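Local coordinates for protein arylsulfatase (Pseudoalteromonas sp. MB47, PDB 7AJ0) that probably removes sulfate groups from fucoidan, acting from the chain ends as a calcium-binding sulfatase of the alkaline phosphatase clan, at residues 55-60 and 264-269; 81-86 and 297-302; 100-105 and 157-162. All coordinates share one frame; numbering follows the deposited sequence.

Contact 1: 55-60 and 264-269. With CA (calcium ion), chain G.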
loop_
_atom_site.group_PDB
_atom_site.type_symbol
_atom_site.label_atom_id
_atom_site.label_comp_id
_atom_site.label_asym_id
_atom_site.label_seq_id
_atom_site.Cartn_x
_atom_site.Cartn_y
_atom_site.Cartn_z
ATOM N N LEU A 55 -47.228 3.899 2.627
ATOM C CA LEU A 55 -46.371 4.553 3.601
ATOM C C LEU A 55 -44.941 4.136 3.306
ATOM O O LEU A 55 -44.607 2.950 3.404
ATOM C CB LEU A 55 -46.765 4.175 5.031
ATOM C CG LEU A 55 -45.862 4.707 6.143
ATOM C CD1 LEU A 55 -45.917 6.223 6.222
ATOM C CD2 LEU A 55 -46.246 4.079 7.478
ATOM N N VAL A 56 -44.115 5.097 2.913
ATOM C CA VAL A 56 -42.705 4.855 2.636
ATOM C C VAL A 56 -41.911 5.412 3.810
ATOM O O VAL A 56 -41.846 6.629 4.006
ATOM C CB VAL A 56 -42.266 5.492 1.311
ATOM C CG1 VAL A 56 -40.815 5.138 1.012
ATOM C CG2 VAL A 56 -43.175 5.048 0.177
ATOM N N LEU A 57 -41.321 4.521 4.605
ATOM C CA LEU A 57 -40.450 4.912 5.709
ATOM C C LEU A 57 -39.022 4.970 5.175
ATOM O O LEU A 57 -38.416 3.932 4.883
ATOM C CB LEU A 57 -40.562 3.930 6.869
ATOM C CG LEU A 57 -41.939 3.814 7.522
ATOM C CD1 LEU A 57 -41.955 2.672 8.528
ATOM C CD2 LEU A 57 -42.323 5.125 8.185
ATOM N N LEU A 58 -38.492 6.177 5.040
ATOM C CA LEU A 58 -37.198 6.410 4.409
ATOM C C LEU A 58 -36.222 6.874 5.483
ATOM O O LEU A 58 -36.284 8.019 5.937
ATOM C CB LEU A 58 -37.332 7.436 3.289
ATOM C CG LEU A 58 -36.145 7.612 2.347
ATOM C CD1 LEU A 58 -35.848 6.336 1.576
ATOM C CD2 LEU A 58 -36.434 8.764 1.395
ATOM N N VAL A 59 -35.331 5.983 5.889
ATOM C CA VAL A 59 -34.286 6.312 6.850
ATOM C C VAL A 59 -33.076 6.838 6.091
ATOM O O VAL A 59 -32.770 6.383 4.983
ATOM C CB VAL A 59 -33.920 5.090 7.710
ATOM C CG1 VAL A 59 -32.980 5.497 8.833
ATOM C CG2 VAL A 59 -35.177 4.447 8.270
ATOM N N ASP A 60 -32.380 7.798 6.690
ATOM C CA ASP A 60 -31.265 8.473 6.040
ATOM C C ASP A 60 -29.955 7.785 6.402
ATOM O O ASP A 60 -29.665 7.573 7.584
ATOM C CB ASP A 60 -31.233 9.946 6.455
ATOM C CG ASP A 60 -30.382 10.800 5.536
ATOM O OD1 ASP A 60 -29.810 10.260 4.571
ATOM O OD2 ASP A 60 -30.289 12.021 5.779
ATOM N N LEU A 264 -47.835 8.817 1.841
ATOM C CA LEU A 264 -46.951 9.522 2.759
ATOM C C LEU A 264 -45.539 8.977 2.624
ATOM O O LEU A 264 -45.320 7.769 2.761
ATOM C CB LEU A 264 -47.435 9.379 4.205
ATOM C CG LEU A 264 -46.465 9.897 5.267
ATOM C CD1 LEU A 264 -46.175 11.374 5.055
ATOM C CD2 LEU A 264 -47.009 9.657 6.665
ATOM N N ILE A 265 -44.588 9.871 2.367
ATOM C CA ILE A 265 -43.165 9.577 2.494
ATOM C C ILE A 265 -42.723 10.188 3.822
ATOM O O ILE A 265 -42.575 11.405 3.941
ATOM C CB ILE A 265 -42.354 10.129 1.327
ATOM C CG1 ILE A 265 -42.714 9.402 0.033
ATOM C CG2 ILE A 265 -40.859 10.001 1.621
ATOM C CD1 ILE A 265 -42.109 10.023 -1.209
ATOM N N HIS A 266 -42.510 9.341 4.829
ATOM C CA HIS A 266 -41.959 9.780 6.106
ATOM C C HIS A 266 -40.441 9.656 6.025
ATOM O O HIS A 266 -39.897 8.548 6.072
ATOM C CB HIS A 266 -42.510 8.959 7.264
ATOM C CG HIS A 266 -42.092 9.471 8.606
ATOM N ND1 HIS A 266 -42.808 10.426 9.295
ATOM C CD2 HIS A 266 -41.016 9.179 9.376
ATOM C CE1 HIS A 266 -42.200 10.689 10.438
ATOM N NE2 HIS A 266 -41.111 9.945 10.511
ATOM N N SER A 267 -39.763 10.790 5.907
ATOM C CA SER A 267 -38.331 10.849 5.623
ATOM C C SER A 267 -37.601 11.262 6.897
ATOM O O SER A 267 -37.418 12.447 7.170
ATOM C CB SER A 267 -38.073 11.825 4.466
ATOM O OG SER A 267 -36.689 12.009 4.228
ATOM N N PHE A 268 -37.181 10.266 7.677
ATOM C CA PHE A 268 -36.447 10.540 8.901
ATOM C C PHE A 268 -35.262 11.456 8.620
ATOM O O PHE A 268 -34.623 11.371 7.566
ATOM C CB PHE A 268 -35.917 9.247 9.530
ATOM C CG PHE A 268 -36.980 8.311 10.014
ATOM C CD1 PHE A 268 -37.487 8.422 11.295
ATOM C CD2 PHE A 268 -37.448 7.296 9.199
ATOM C CE1 PHE A 268 -38.454 7.553 11.748
ATOM C CE2 PHE A 268 -38.417 6.423 9.648
ATOM C CZ PHE A 268 -38.918 6.551 10.924
ATOM N N SER A 269 -34.960 12.331 9.580
ATOM C CA SER A 269 -33.677 13.024 9.550
ATOM C C SER A 269 -32.548 12.080 9.947
ATOM O O SER A 269 -31.447 12.144 9.389
ATOM C CB SER A 269 -33.700 14.236 10.476
ATOM O OG SER A 269 -32.412 14.826 10.553
HETATM CA CA CA G . -28.737 9.936 2.705
HETATM O O HOH W 1 -34.804 10.071 5.203
#
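Two neighbouring parallel strands of the central sheet of the sulfatase fold meet here, 55-59 and 264-267. Leu55 pairs with Leu264, and the register holds through Leu58 and Ser267. The short strand axes run 16° from parallel and approach to 4.9 Å. Val56 bonds through both its N and its O. Its N donates a nearly straight bond to Leu264 O at 2.9 Å, and its O accepts from His266 N. Leu58 N then bonds to His266 O. The last backbone bond, from Phe268 N to Leu58 O, is weak. Leu55 and Leu264 lie side by side on one face of the sheet, with Leu55 CD1 3.6 Å from Leu264 CD2. Val56 and Ile265 pack on the other face. The Phe268 ring is covered on one face by the imidazole of His266, two residues earlier in the chain: His266 CD2 sits 3.6 Å above the Phe268 ring plane, over the centre. The edge of the same ring meets Leu58 O and Leu57 CB, and Val59 CG2 comes within 3.8 Å of Phe268 CD2. Helices 240-258 and 290-311 cover the sheet face that carries Leu57, Leu264 and His266. His266 ND1 is bonded to Ser248 of helix 240-258. Where the strands part, one water donates to Leu58 O, Ser267 OG and Phe268 O. Ser267 OG is also bonded to Lys157 O and Arg106. Asp60 follows its strand directly. Its CG is anti to the backbone N (chi1 -163°), and its CB rests against the carbonyl oxygens of Phe268 and Ser269. The two carboxylate oxygens divide the work. OD2 forms a salt bridge with Lys157, while Asp60 OD1 binds the calcium ion at 2.2 Å.

Contact 2: 81-86 and 297-302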
loop_
_atom_site.group_PDB
_atom_site.type_symbol
_atom_site.label_atom_id
_atom_site.label_comp_id
_atom_site.label_asym_id
_atom_site.label_seq_id
_atom_site.Cartn_x
_atom_site.Cartn_y
_atom_site.Cartn_z
ATOM N N PRO A 81 -36.502 -3.932 17.255
ATOM C CA PRO A 81 -37.570 -4.950 17.272
ATOM C C PRO A 81 -38.728 -4.655 16.334
ATOM O O PRO A 81 -39.250 -5.586 15.707
ATOM C CB PRO A 81 -38.018 -4.964 18.744
ATOM C CG PRO A 81 -37.598 -3.638 19.286
ATOM C CD PRO A 81 -36.318 -3.296 18.571
ATOM N N ASN A 82 -39.162 -3.396 16.222
ATOM C CA ASN A 82 -40.306 -3.098 15.365
ATOM C C ASN A 82 -39.963 -3.295 13.895
ATOM O O ASN A 82 -40.766 -3.843 13.130
ATOM C CB ASN A 82 -40.797 -1.671 15.600
ATOM C CG ASN A 82 -41.390 -1.483 16.971
ATOM O OD1 ASN A 82 -42.411 -2.083 17.304
ATOM N ND2 ASN A 82 -40.759 -0.643 17.778
ATOM N N ILE A 83 -38.781 -2.842 13.475
ATOM C CA ILE A 83 -38.363 -3.050 12.093
ATOM C C ILE A 83 -38.204 -4.537 11.810
ATOM O O ILE A 83 -38.533 -5.017 10.718
ATOM C CB ILE A 83 -37.066 -2.271 11.807
ATOM C CG1 ILE A 83 -37.342 -0.765 11.850
ATOM C CG2 ILE A 83 -36.487 -2.683 10.465
ATOM C CD1 ILE A 83 -36.104 0.082 12.071
ATOM N N ASP A 84 -37.697 -5.292 12.787
ATOM C CA ASP A 84 -37.600 -6.738 12.619
ATOM C C ASP A 84 -38.977 -7.352 12.405
ATOM O O ASP A 84 -39.139 -8.272 11.595
ATOM C CB ASP A 84 -36.918 -7.367 13.836
ATOM C CG ASP A 84 -35.449 -6.985 13.948
ATOM O OD1 ASP A 84 -34.954 -6.248 13.069
ATOM O OD2 ASP A 84 -34.791 -7.421 14.918
ATOM N N LYS A 85 -39.986 -6.846 13.118
ATOM C CA LYS A 85 -41.321 -7.426 13.029
ATOM C C LYS A 85 -41.968 -7.119 11.683
ATOM O O LYS A 85 -42.687 -7.959 11.131
ATOM C CB LYS A 85 -42.177 -6.915 14.187
ATOM C CG LYS A 85 -43.466 -7.687 14.402
ATOM C CD LYS A 85 -44.105 -7.331 15.738
ATOM C CE LYS A 85 -45.482 -7.970 15.891
ATOM N NZ LYS A 85 -45.433 -9.462 15.883
ATOM N N LEU A 86 -41.717 -5.927 11.131
ATOM C CA LEU A 86 -42.170 -5.641 9.774
ATOM C C LEU A 86 -41.604 -6.657 8.786
ATOM O O LEU A 86 -42.324 -7.160 7.915
ATOM C CB LEU A 86 -41.760 -4.229 9.355
ATOM C CG LEU A 86 -42.610 -3.042 9.803
ATOM C CD1 LEU A 86 -42.033 -1.742 9.239
ATOM C CD2 LEU A 86 -44.062 -3.200 9.387
ATOM N N GLU A 297 -34.475 5.258 18.378
ATOM C CA GLU A 297 -35.556 6.217 18.177
ATOM C C GLU A 297 -36.285 5.955 16.864
ATOM O O GLU A 297 -37.519 5.973 16.817
ATOM C CB GLU A 297 -35.007 7.645 18.215
ATOM C CG GLU A 297 -36.045 8.724 17.912
ATOM C CD GLU A 297 -35.654 10.096 18.450
ATOM O OE1 GLU A 297 -34.610 10.197 19.129
ATOM O OE2 GLU A 297 -36.390 11.074 18.194
ATOM N N VAL A 298 -35.539 5.706 15.785
ATOM C CA VAL A 298 -36.168 5.426 14.497
ATOM C C VAL A 298 -37.050 4.189 14.590
ATOM O O VAL A 298 -38.138 4.137 14.005
ATOM C CB VAL A 298 -35.096 5.269 13.402
ATOM C CG1 VAL A 298 -35.693 4.622 12.162
ATOM C CG2 VAL A 298 -34.482 6.619 13.065
ATOM N N ASP A 299 -36.592 3.170 15.317
ATOM C CA ASP A 299 -37.370 1.942 15.431
ATOM C C ASP A 299 -38.644 2.166 16.236
ATOM O O ASP A 299 -39.689 1.581 15.928
ATOM C CB ASP A 299 -36.522 0.841 16.069
ATOM C CG ASP A 299 -37.284 -0.460 16.231
ATOM O OD1 ASP A 299 -37.520 -1.139 15.209
ATOM O OD2 ASP A 299 -37.654 -0.799 17.379
ATOM N N ASP A 300 -38.577 3.003 17.275
ATOM C CA ASP A 300 -39.773 3.291 18.061
ATOM C C ASP A 300 -40.789 4.080 17.245
ATOM O O ASP A 300 -41.991 3.800 17.302
ATOM C CB ASP A 300 -39.401 4.058 19.330
ATOM C CG ASP A 300 -38.841 3.158 20.416
ATOM O OD1 ASP A 300 -38.798 1.926 20.212
ATOM O OD2 ASP A 300 -38.449 3.683 21.477
ATOM N N ILE A 301 -40.327 5.073 16.483
ATOM C CA ILE A 301 -41.239 5.847 15.648
ATOM C C ILE A 301 -41.888 4.948 14.605
ATOM O O ILE A 301 -43.090 5.056 14.334
ATOM C CB ILE A 301 -40.494 7.033 15.006
ATOM C CG1 ILE A 301 -40.134 8.060 16.083
ATOM C CG2 ILE A 301 -41.336 7.671 13.914
ATOM C CD1 ILE A 301 -39.095 9.080 15.652
ATOM N N THR A 302 -41.107 4.039 14.015
ATOM C CA THR A 302 -41.667 3.065 13.084
ATOM C C THR A 302 -42.814 2.291 13.723
ATOM O O THR A 302 -43.884 2.131 13.125
ATOM C CB THR A 302 -40.572 2.104 12.614
ATOM O OG1 THR A 302 -39.586 2.827 11.864
ATOM C CG2 THR A 302 -41.161 0.991 11.752
#
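The carboxylate of Asp299 and the amide of Asn82 are the flat groups of this contact, and their planes lie 26° apart. The carboxylate points its oxygens at the first turn of helix 81-88. Its OD1 takes the firm bond: Ile83 N lies 2.7 Å from Asp299 OD1 and meets it nearly head-on to the C-O bond. The other oxygen, OD2, has weaker partners. Asn82 N and Asn82 ND2 both give it weak bonds, and Pro81 CD lies 3.1 Å from Asp299 OD2. The amide ND2 also reaches the backbone, with a weak bond to Asp299 O. An extended first torsion carries the Asp299 carboxylate out to this helix start (chi1 179°). The positive end of the helix dipole would be expected to stabilise the negative charge there. One turn further along both helices the contact turns apolar. Thr302 CG2 packs on Leu86 CD1 at 3.8 Å, while Thr302 OG1 bonds back to Val298 O in its own helix. The directions of the two helix segments differ by 53°, and their axes approach to 8.2 Å. Both helices lie against the central sheet: Ile83 and Thr302 touch Phe322 of strand 318-324, and Ile83 and Leu86 touch Ile358 of strand 354-360.

Contact 3: 100-105 and 157-162. With CA (calcium ion), chain G.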
loop_
_atom_site.group_PDB
_atom_site.type_symbol
_atom_site.label_atom_id
_atom_site.label_comp_id
_atom_site.label_asym_id
_atom_site.label_seq_id
_atom_site.Cartn_x
_atom_site.Cartn_y
_atom_site.Cartn_z
ATOM N N PRO A 100 -25.902 6.460 -4.811
ATOM C CA PRO A 100 -24.820 6.543 -3.818
ATOM C C PRO A 100 -24.904 7.723 -2.859
ATOM O O PRO A 100 -24.168 7.724 -1.864
ATOM C CB PRO A 100 -23.551 6.647 -4.689
ATOM C CG PRO A 100 -23.969 6.216 -6.056
ATOM C CD PRO A 100 -25.400 6.642 -6.183
ATOM N N THR A 101 -25.758 8.718 -3.106
ATOM C CA THR A 101 -25.805 9.907 -2.263
ATOM C C THR A 101 -27.245 10.372 -2.083
ATOM O O THR A 101 -28.160 9.920 -2.776
ATOM C CB THR A 101 -24.943 11.038 -2.847
ATOM O OG1 THR A 101 -25.282 11.239 -4.226
ATOM C CG2 THR A 101 -23.466 10.691 -2.739
ATOM N N CYS A 102 -27.426 11.308 -1.144
ATOM C CA CYS A 102 -28.759 11.653 -0.656
ATOM C C CYS A 102 -29.637 12.224 -1.763
ATOM O O CYS A 102 -30.697 11.673 -2.082
ATOM C CB CYS A 102 -28.649 12.663 0.492
ATOM S SG CYS A 102 -27.690 12.126 1.918
ATOM N N THR A 103 -29.221 13.353 -2.340
ATOM C CA THR A 103 -30.057 14.037 -3.321
ATOM C C THR A 103 -30.375 13.134 -4.505
ATOM O O THR A 103 -31.488 13.169 -5.041
ATOM C CB THR A 103 -29.363 15.314 -3.801
ATOM O OG1 THR A 103 -29.143 16.187 -2.688
ATOM C CG2 THR A 103 -30.208 16.024 -4.849
ATOM N N SER A 104 -29.407 12.318 -4.926
ATOM C CA SER A 104 -29.612 11.465 -6.091
ATOM C C SER A 104 -30.642 10.378 -5.809
ATOM O O SER A 104 -31.497 10.092 -6.657
ATOM C CB SER A 104 -28.281 10.852 -6.522
ATOM O OG SER A 104 -27.437 11.835 -7.097
ATOM N N SER A 105 -30.584 9.769 -4.624
ATOM C CA SER A 105 -31.535 8.718 -4.285
ATOM C C SER A 105 -32.937 9.275 -4.071
ATOM O O SER A 105 -33.928 8.629 -4.427
ATOM C CB SER A 105 -31.069 7.979 -3.031
ATOM O OG SER A 105 -29.956 7.156 -3.310
ATOM N N LYS A 157 -36.980 14.914 5.739
ATOM C CA LYS A 157 -35.884 15.447 4.943
ATOM C C LYS A 157 -36.249 15.475 3.463
ATOM O O LYS A 157 -36.800 14.512 2.921
ATOM C CB LYS A 157 -34.625 14.607 5.162
ATOM C CG LYS A 157 -33.445 15.011 4.296
ATOM C CD LYS A 157 -32.301 14.013 4.429
ATOM C CE LYS A 157 -31.272 14.214 3.331
ATOM N NZ LYS A 157 -30.243 13.139 3.316
ATOM N N TRP A 158 -35.928 16.590 2.806
ATOM C CA TRP A 158 -36.137 16.740 1.369
ATOM C C TRP A 158 -34.808 16.586 0.640
ATOM O O TRP A 158 -34.515 15.520 0.090
ATOM C CB TRP A 158 -36.769 18.094 1.066
ATOM C CG TRP A 158 -37.090 18.341 -0.378
ATOM C CD1 TRP A 158 -36.825 19.477 -1.087
ATOM C CD2 TRP A 158 -37.739 17.444 -1.290
ATOM N NE1 TRP A 158 -37.272 19.346 -2.380
ATOM C CE2 TRP A 158 -37.837 18.107 -2.529
ATOM C CE3 TRP A 158 -38.248 16.145 -1.177
ATOM C CZ2 TRP A 158 -38.419 17.515 -3.646
ATOM C CZ3 TRP A 158 -38.825 15.562 -2.289
ATOM C CH2 TRP A 158 -38.905 16.245 -3.507
ATOM N N HIS A 159 -33.999 17.642 0.631
ATOM C CA HIS A 159 -32.649 17.589 0.073
ATOM C C HIS A 159 -32.664 17.323 -1.430
ATOM O O HIS A 159 -31.721 16.744 -1.977
ATOM C CB HIS A 159 -31.807 16.528 0.792
ATOM C CG HIS A 159 -30.351 16.862 0.881
ATOM N ND1 HIS A 159 -29.397 15.934 1.240
ATOM C CD2 HIS A 159 -29.685 18.023 0.669
ATOM C CE1 HIS A 159 -28.206 16.507 1.238
ATOM N NE2 HIS A 159 -28.354 17.774 0.896
ATOM N N VAL A 160 -33.735 17.736 -2.108
ATOM C CA VAL A 160 -33.798 17.658 -3.562
ATOM C C VAL A 160 -34.066 19.057 -4.106
ATOM O O VAL A 160 -34.776 19.223 -5.104
ATOM C CB VAL A 160 -34.881 16.675 -4.045
ATOM C CG1 VAL A 160 -34.642 16.306 -5.510
ATOM C CG2 VAL A 160 -34.915 15.433 -3.168
ATOM N N GLY A 161 -33.523 20.073 -3.442
ATOM C CA GLY A 161 -33.678 21.438 -3.904
ATOM C C GLY A 161 -34.520 22.307 -2.994
ATOM O O GLY A 161 -35.596 21.898 -2.548
ATOM N N GLU A 162 -34.038 23.524 -2.724
ATOM C CA GLU A 162 -34.727 24.448 -1.839
ATOM C C GLU A 162 -35.003 25.803 -2.476
ATOM O O GLU A 162 -35.526 26.691 -1.794
ATOM C CB GLU A 162 -33.915 24.655 -0.550
ATOM C CG GLU A 162 -32.531 25.241 -0.777
ATOM C CD GLU A 162 -31.670 25.214 0.474
ATOM O OE1 GLU A 162 -31.827 24.278 1.286
ATOM O OE2 GLU A 162 -30.839 26.131 0.642
HETATM CA CA CA G . -28.737 9.936 2.705
#
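Cys102 SG stands anti to its carbonyl carbon (chi1 -59°), and the side chain of Lys157 is extended along its whole length. Together these torsions bring Lys157 NZ to 3.1 Å from Cys102 SG. The sulfur is a ligand of the calcium ion. NZ, already held by Asp60, thus lies beside two ligands of the metal. Next along the helix, Thr103 has a similar first torsion (chi1 -60°), which points OG1 to the loop. Thr103 OG1 donates to His159 O at 2.7 Å. Thr103 OG1 also sits over the centre of the His159 ring, 3.7 Å above its plane. One hydroxyl thus holds the backbone of His159 and covers a face of its imidazole. His159 has a left-handed backbone conformation. His159 ND1 approaches Cys102 CB to 3.4 Å, and the sulfur lies at the ring edge, 5.2 Å from Cys102 SG to the His159 ring centroid. Thr103 CG2 packs on Val160 CA at 4.1 Å. Asp61, Asp325 and Asn326 complete the set of protein residues round the calcium. Cys102 opens a Cys-Thr-Ser-Ser-Arg run that ends at Arg106. This resembles the sulfatase signature in which the cysteine matures to formylglycine, and the Gly-Lys-Trp-His run holding Lys157 and His159 is consistent with the second sulfatase signature of the active site.

Contacts 1 and 3 meet at the calcium ion, with centres about 13 Å apart. Asp60 from contact 1 and Cys102 from contact 3 both bind the metal. The salt bridge between Asp60 OD2 and Lys157 NZ, 2.7 Å long, ties the two contacts together. The centres of contacts 1 and 2 are also about 13 Å apart, and they touch on the side of Leu57 and Phe268. There Phe268 CE1 packs on Ile301 CG2 at 3.6 Å, and Leu57 CD1 on Thr302 CG2 at 3.7 Å. Contacts 2 and 3 do not touch: their centres are about 24 Å apart and their nearest atoms about 11 Å. The calcium lies beyond the C-terminal end of strand 55-59, while contact 2 covers one face of the sheet.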